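Local coordinates for extracellular solute-binding protein family 1 (Arthrobacter chlorophenolicus, PDB 4R2F), which probably serves as the extracellular sugar-binding component of an ABC-type transporter, holding the beta-linked disaccharide laminaribiose in its pocket, at residues Gly38-Pro50 against Ala87-Gly99. Numbering follows the deposited sequence.
Sequences GAIKFWDMPWATP and AIASKTGPAVSTG. With BGC (beta-D-glucopyranose), chain B.
Pro94 lies flat under the indole of Trp43, its CB 3.5 Å from the centroid of the five-membered ring and almost on the ring normal, a CH-pi contact, while its CD reaches the six-membered ring. A proline suits this place because its rigid, rather flat ring offers several C-H groups to a broad aromatic face. Trp43 CG stands anti to the carbonyl carbon (chi1 -72°), which sends the far end of the indole to the last turn of helix 80-89; there Trp43 CH2 meets the small Ala87 CB at 3.6 Å. On the other face of the sheet Phe42, CG anti to the backbone N, brings CD1 to 3.8 Å from Val96 CG1, and Phe328 and Tyr332 also meet its ring.

Between these layers strand 40-44 runs parallel to both 70-74 and 96-97; helix 50-61 carries the chain from 40-44 to 70-74 and helix 80-89 on to 96-97, the beta-alpha-beta order expected in a lobe of a periplasmic-type binding protein. Lys41 O accepts from both Val96 N and Ala95 N, and Trp43 N gives to Val96 O.

Past the paired residues the two chains leave the sheet and lead toward the sugar. Threonine suits position 98: Thr98 OG1 donates to the anti lone pair of Asp44 OD1 at 2.7 Å, while its methyl turns to Phe42. Asp44 OD2 is taken by Tyr52 and Tyr72, so the buried carboxylate is gripped at both oxygens. Gly99, whose backbone angles call for glycine, sets its O 3.5 Å from Trp47 CZ2, at the edge of a pocket-lining indole.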
loop_
_atom_site.group_PDB
_atom_site.type_symbol
_atom_site.label_atom_id
_atom_site.label_comp_id
_atom_site.label_asym_id
_atom_site.label_seq_id
_atom_site.Cartn_x
_atom_site.Cartn_y
_atom_site.Cartn_z
ATOM N N GLY A 38 -22.246 -21.168 11.219
ATOM C CA GLY A 38 -21.723 -20.974 12.600
ATOM C C GLY A 38 -20.562 -19.990 12.653
ATOM O O GLY A 38 -20.688 -18.904 13.206
ATOM N N ALA A 39 -19.437 -20.351 12.044
ATOM C CA ALA A 39 -18.186 -19.616 12.245
ATOM C C ALA A 39 -18.101 -18.349 11.389
ATOM O O ALA A 39 -18.547 -18.332 10.245
ATOM C CB ALA A 39 -16.994 -20.514 11.957
ATOM N N ILE A 40 -17.525 -17.288 11.942
ATOM C CA ILE A 40 -17.276 -16.076 11.157
ATOM C C ILE A 40 -15.984 -16.298 10.391
ATOM O O ILE A 40 -14.938 -16.461 10.992
ATOM C CB ILE A 40 -17.192 -14.798 12.043
ATOM C CG1 ILE A 40 -18.593 -14.399 12.527
ATOM C CG2 ILE A 40 -16.532 -13.627 11.318
ATOM C CD1 ILE A 40 -19.634 -14.263 11.436
ATOM N N LYS A 41 -16.072 -16.316 9.060
ATOM C CA LYS A 41 -14.874 -16.405 8.228
ATOM C C LYS A 41 -14.189 -15.061 8.061
ATOM O O LYS A 41 -14.780 -14.125 7.530
ATOM C CB LYS A 41 -15.218 -16.963 6.850
ATOM C CG LYS A 41 -15.657 -18.418 6.901
ATOM C CD LYS A 41 -16.206 -18.851 5.561
ATOM C CE LYS A 41 -16.681 -20.286 5.641
ATOM N NZ LYS A 41 -17.280 -20.672 4.343
ATOM N N PHE A 42 -12.928 -15.007 8.478
ATOM C CA PHE A 42 -12.082 -13.840 8.315
ATOM C C PHE A 42 -10.990 -14.166 7.316
ATOM O O PHE A 42 -10.212 -15.099 7.513
ATOM C CB PHE A 42 -11.480 -13.467 9.647
ATOM C CG PHE A 42 -10.546 -12.287 9.602
ATOM C CD1 PHE A 42 -10.946 -11.076 9.059
ATOM C CD2 PHE A 42 -9.290 -12.374 10.167
ATOM C CE1 PHE A 42 -10.085 -10.006 9.041
ATOM C CE2 PHE A 42 -8.428 -11.299 10.176
ATOM C CZ PHE A 42 -8.814 -10.118 9.600
ATOM N N TRP A 43 -10.940 -13.402 6.230
ATOM C CA TRP A 43 -9.866 -13.507 5.260
ATOM C C TRP A 43 -8.910 -12.339 5.435
ATOM O O TRP A 43 -9.334 -11.182 5.524
ATOM C CB TRP A 43 -10.430 -13.479 3.839
ATOM C CG TRP A 43 -11.167 -14.729 3.407
ATOM C CD1 TRP A 43 -11.548 -15.790 4.186
ATOM C CD2 TRP A 43 -11.621 -15.021 2.085
ATOM N NE1 TRP A 43 -12.214 -16.726 3.418
ATOM C CE2 TRP A 43 -12.268 -16.282 2.128
ATOM C CE3 TRP A 43 -11.536 -14.343 0.860
ATOM C CZ2 TRP A 43 -12.842 -16.876 0.995
ATOM C CZ3 TRP A 43 -12.095 -14.942 -0.275
ATOM C CH2 TRP A 43 -12.746 -16.199 -0.191
ATOM N N ASP A 44 -7.620 -12.650 5.387
ATOM C CA ASP A 44 -6.544 -11.702 5.657
ATOM C C ASP A 44 -5.440 -11.865 4.604
ATOM O O ASP A 44 -5.302 -12.933 4.010
ATOM C CB ASP A 44 -5.964 -11.990 7.047
ATOM C CG ASP A 44 -5.162 -10.802 7.636
ATOM O OD1 ASP A 44 -5.404 -9.640 7.234
ATOM O OD2 ASP A 44 -4.334 -11.033 8.545
ATOM N N MET A 45 -4.645 -10.822 4.386
ATOM C CA MET A 45 -3.623 -10.844 3.348
ATOM C C MET A 45 -2.266 -11.147 4.019
ATOM O O MET A 45 -2.132 -11.049 5.248
ATOM C CB MET A 45 -3.565 -9.487 2.627
ATOM C CG MET A 45 -4.888 -8.969 2.046
ATOM S SD MET A 45 -5.862 -10.138 1.085
ATOM C CE MET A 45 -4.819 -10.268 -0.335
ATOM N N PRO A 46 -1.239 -11.435 3.217
ATOM C CA PRO A 46 0.091 -11.515 3.777
ATOM C C PRO A 46 0.630 -10.100 3.844
ATOM O O PRO A 46 1.261 -9.614 2.902
ATOM C CB PRO A 46 0.859 -12.401 2.764
ATOM C CG PRO A 46 -0.182 -12.915 1.812
ATOM C CD PRO A 46 -1.225 -11.837 1.806
ATOM N N TRP A 47 0.292 -9.415 4.923
ATOM C CA TRP A 47 0.673 -8.028 5.137
ATOM C C TRP A 47 2.159 -7.746 5.352
ATOM O O TRP A 47 2.659 -6.707 4.960
ATOM C CB TRP A 47 -0.208 -7.381 6.199
ATOM C CG TRP A 47 -1.595 -7.154 5.693
ATOM C CD1 TRP A 47 -2.712 -7.855 6.019
ATOM C CD2 TRP A 47 -2.004 -6.178 4.736
ATOM N NE1 TRP A 47 -3.789 -7.371 5.334
ATOM C CE2 TRP A 47 -3.380 -6.335 4.544
ATOM C CE3 TRP A 47 -1.337 -5.178 4.032
ATOM C CZ2 TRP A 47 -4.101 -5.534 3.677
ATOM C CZ3 TRP A 47 -2.055 -4.385 3.176
ATOM C CH2 TRP A 47 -3.421 -4.566 3.004
ATOM N N ALA A 48 2.846 -8.636 6.046
ATOM C CA ALA A 48 4.258 -8.431 6.300
ATOM C C ALA A 48 5.045 -9.732 6.157
ATOM O O ALA A 48 5.062 -10.327 5.099
ATOM C CB ALA A 48 4.458 -7.775 7.658
ATOM N N THR A 49 5.708 -10.153 7.220
ATOM C CA THR A 49 6.359 -11.446 7.281
ATOM C C THR A 49 5.366 -12.552 7.593
ATOM O O THR A 49 4.268 -12.304 8.065
ATOM C CB THR A 49 7.466 -11.485 8.343
ATOM O OG1 THR A 49 6.879 -11.382 9.640
ATOM C CG2 THR A 49 8.441 -10.360 8.132
ATOM N N PRO A 50 5.849 -13.846 7.343
ATOM C CA PRO A 50 4.907 -14.904 7.733
ATOM C C PRO A 50 4.548 -14.814 9.211
ATOM O O PRO A 50 3.450 -15.192 9.577
ATOM C CB PRO A 50 5.679 -16.186 7.458
ATOM C CG PRO A 50 6.474 -15.866 6.268
ATOM C CD PRO A 50 7.045 -14.552 6.664
ATOM N N ALA A 87 -15.108 -15.110 -5.486
ATOM C CA ALA A 87 -15.741 -15.652 -4.269
ATOM C C ALA A 87 -17.085 -14.973 -3.936
ATOM O O ALA A 87 -18.066 -15.630 -3.626
ATOM C CB ALA A 87 -14.807 -15.541 -3.073
ATOM N N ILE A 88 -17.119 -13.653 -3.969
ATOM C CA ILE A 88 -18.351 -12.938 -3.649
ATOM C C ILE A 88 -19.453 -13.309 -4.658
ATOM O O ILE A 88 -20.598 -13.522 -4.269
ATOM C CB ILE A 88 -18.118 -11.396 -3.622
ATOM C CG1 ILE A 88 -17.604 -10.915 -2.254
ATOM C CG2 ILE A 88 -19.390 -10.619 -3.907
ATOM C CD1 ILE A 88 -16.457 -11.699 -1.660
ATOM N N ALA A 89 -19.109 -13.383 -5.950
ATOM C CA ALA A 89 -20.129 -13.643 -6.983
ATOM C C ALA A 89 -20.680 -15.072 -6.911
ATOM O O ALA A 89 -21.837 -15.319 -7.272
ATOM C CB ALA A 89 -19.590 -13.345 -8.363
ATOM N N SER A 90 -19.875 -15.998 -6.392
ATOM C CA SER A 90 -20.260 -17.392 -6.271
ATOM C C SER A 90 -20.699 -17.725 -4.844
ATOM O O SER A 90 -20.906 -18.893 -4.519
ATOM C CB SER A 90 -19.098 -18.281 -6.700
ATOM O OG SER A 90 -18.053 -18.182 -5.761
ATOM N N LYS A 91 -20.849 -16.699 -3.993
ATOM C CA LYS A 91 -21.320 -16.882 -2.603
ATOM C C LYS A 91 -20.399 -17.817 -1.787
ATOM O O LYS A 91 -20.862 -18.577 -0.958
ATOM C CB LYS A 91 -22.772 -17.416 -2.624
ATOM C CG LYS A 91 -23.709 -16.877 -1.551
ATOM C CD LYS A 91 -23.989 -15.380 -1.707
ATOM C CE LYS A 91 -24.657 -15.001 -3.030
ATOM N NZ LYS A 91 -26.150 -15.073 -3.004
ATOM N N THR A 92 -19.092 -17.744 -2.012
ATOM C CA THR A 92 -18.125 -18.542 -1.230
ATOM C C THR A 92 -17.101 -17.652 -0.508
ATOM O O THR A 92 -16.022 -18.103 -0.122
ATOM C CB THR A 92 -17.366 -19.514 -2.147
ATOM O OG1 THR A 92 -16.869 -18.791 -3.276
ATOM C CG2 THR A 92 -18.299 -20.656 -2.622
ATOM N N GLY A 93 -17.474 -16.396 -0.286
ATOM C CA GLY A 93 -16.585 -15.411 0.318
ATOM C C GLY A 93 -16.715 -15.359 1.834
ATOM O O GLY A 93 -17.546 -16.069 2.434
ATOM N N PRO A 94 -15.902 -14.499 2.470
ATOM C CA PRO A 94 -15.864 -14.418 3.919
ATOM C C PRO A 94 -16.955 -13.528 4.498
ATOM O O PRO A 94 -17.646 -12.796 3.754
ATOM C CB PRO A 94 -14.499 -13.794 4.163
ATOM C CG PRO A 94 -14.389 -12.811 3.043
ATOM C CD PRO A 94 -14.995 -13.515 1.856
ATOM N N ALA A 95 -17.079 -13.561 5.824
ATOM C CA ALA A 95 -17.925 -12.615 6.556
ATOM C C ALA A 95 -17.225 -11.258 6.754
ATOM O O ALA A 95 -17.863 -10.192 6.726
ATOM C CB ALA A 95 -18.299 -13.203 7.914
ATOM N N VAL A 96 -15.917 -11.327 6.977
ATOM C CA VAL A 96 -15.071 -10.184 7.256
ATOM C C VAL A 96 -13.734 -10.363 6.562
ATOM O O VAL A 96 -13.218 -11.483 6.463
ATOM C CB VAL A 96 -14.753 -10.083 8.767
ATOM C CG1 VAL A 96 -13.968 -8.815 9.080
ATOM C CG2 VAL A 96 -16.024 -10.149 9.596
ATOM N N SER A 97 -13.144 -9.259 6.121
ATOM C CA SER A 97 -11.820 -9.314 5.537
ATOM C C SER A 97 -11.047 -8.015 5.586
ATOM O O SER A 97 -11.610 -6.906 5.726
ATOM C CB SER A 97 -11.897 -9.788 4.061
ATOM O OG SER A 97 -12.113 -8.726 3.149
ATOM N N THR A 98 -9.734 -8.165 5.463
ATOM C CA THR A 98 -8.884 -7.101 4.966
ATOM C C THR A 98 -8.738 -7.329 3.459
ATOM O O THR A 98 -9.427 -8.161 2.870
ATOM C CB THR A 98 -7.508 -7.101 5.641
ATOM O OG1 THR A 98 -6.800 -8.328 5.351
ATOM C CG2 THR A 98 -7.672 -6.961 7.109
ATOM N N GLY A 99 -7.890 -6.565 2.815
ATOM C CA GLY A 99 -7.708 -6.730 1.372
ATOM C C GLY A 99 -7.273 -5.429 0.772
ATOM O O GLY A 99 -6.580 -4.641 1.415
HETATM C C2 BGC B . 2.002 -4.153 0.808
HETATM C C3 BGC B . 0.866 -4.316 -0.214
HETATM C C4 BGC B . 1.421 -4.983 -1.480
HETATM C C5 BGC B . 2.170 -6.291 -1.115
HETATM C C6 BGC B . 2.692 -7.056 -2.339
HETATM C C1 BGC B . 2.718 -5.499 1.021
HETATM O O1 BGC B . 3.834 -5.351 1.899
HETATM O O2 BGC B . 1.467 -3.641 2.040
HETATM O O3 BGC B . 0.265 -3.012 -0.436
HETATM O O4 BGC B . 0.412 -5.312 -2.442
HETATM O O5 BGC B . 3.222 -5.949 -0.255
HETATM O O6 BGC B . 3.504 -6.194 -3.139
HETATM O O HOH W 1 -18.200 -18.616 2.125
#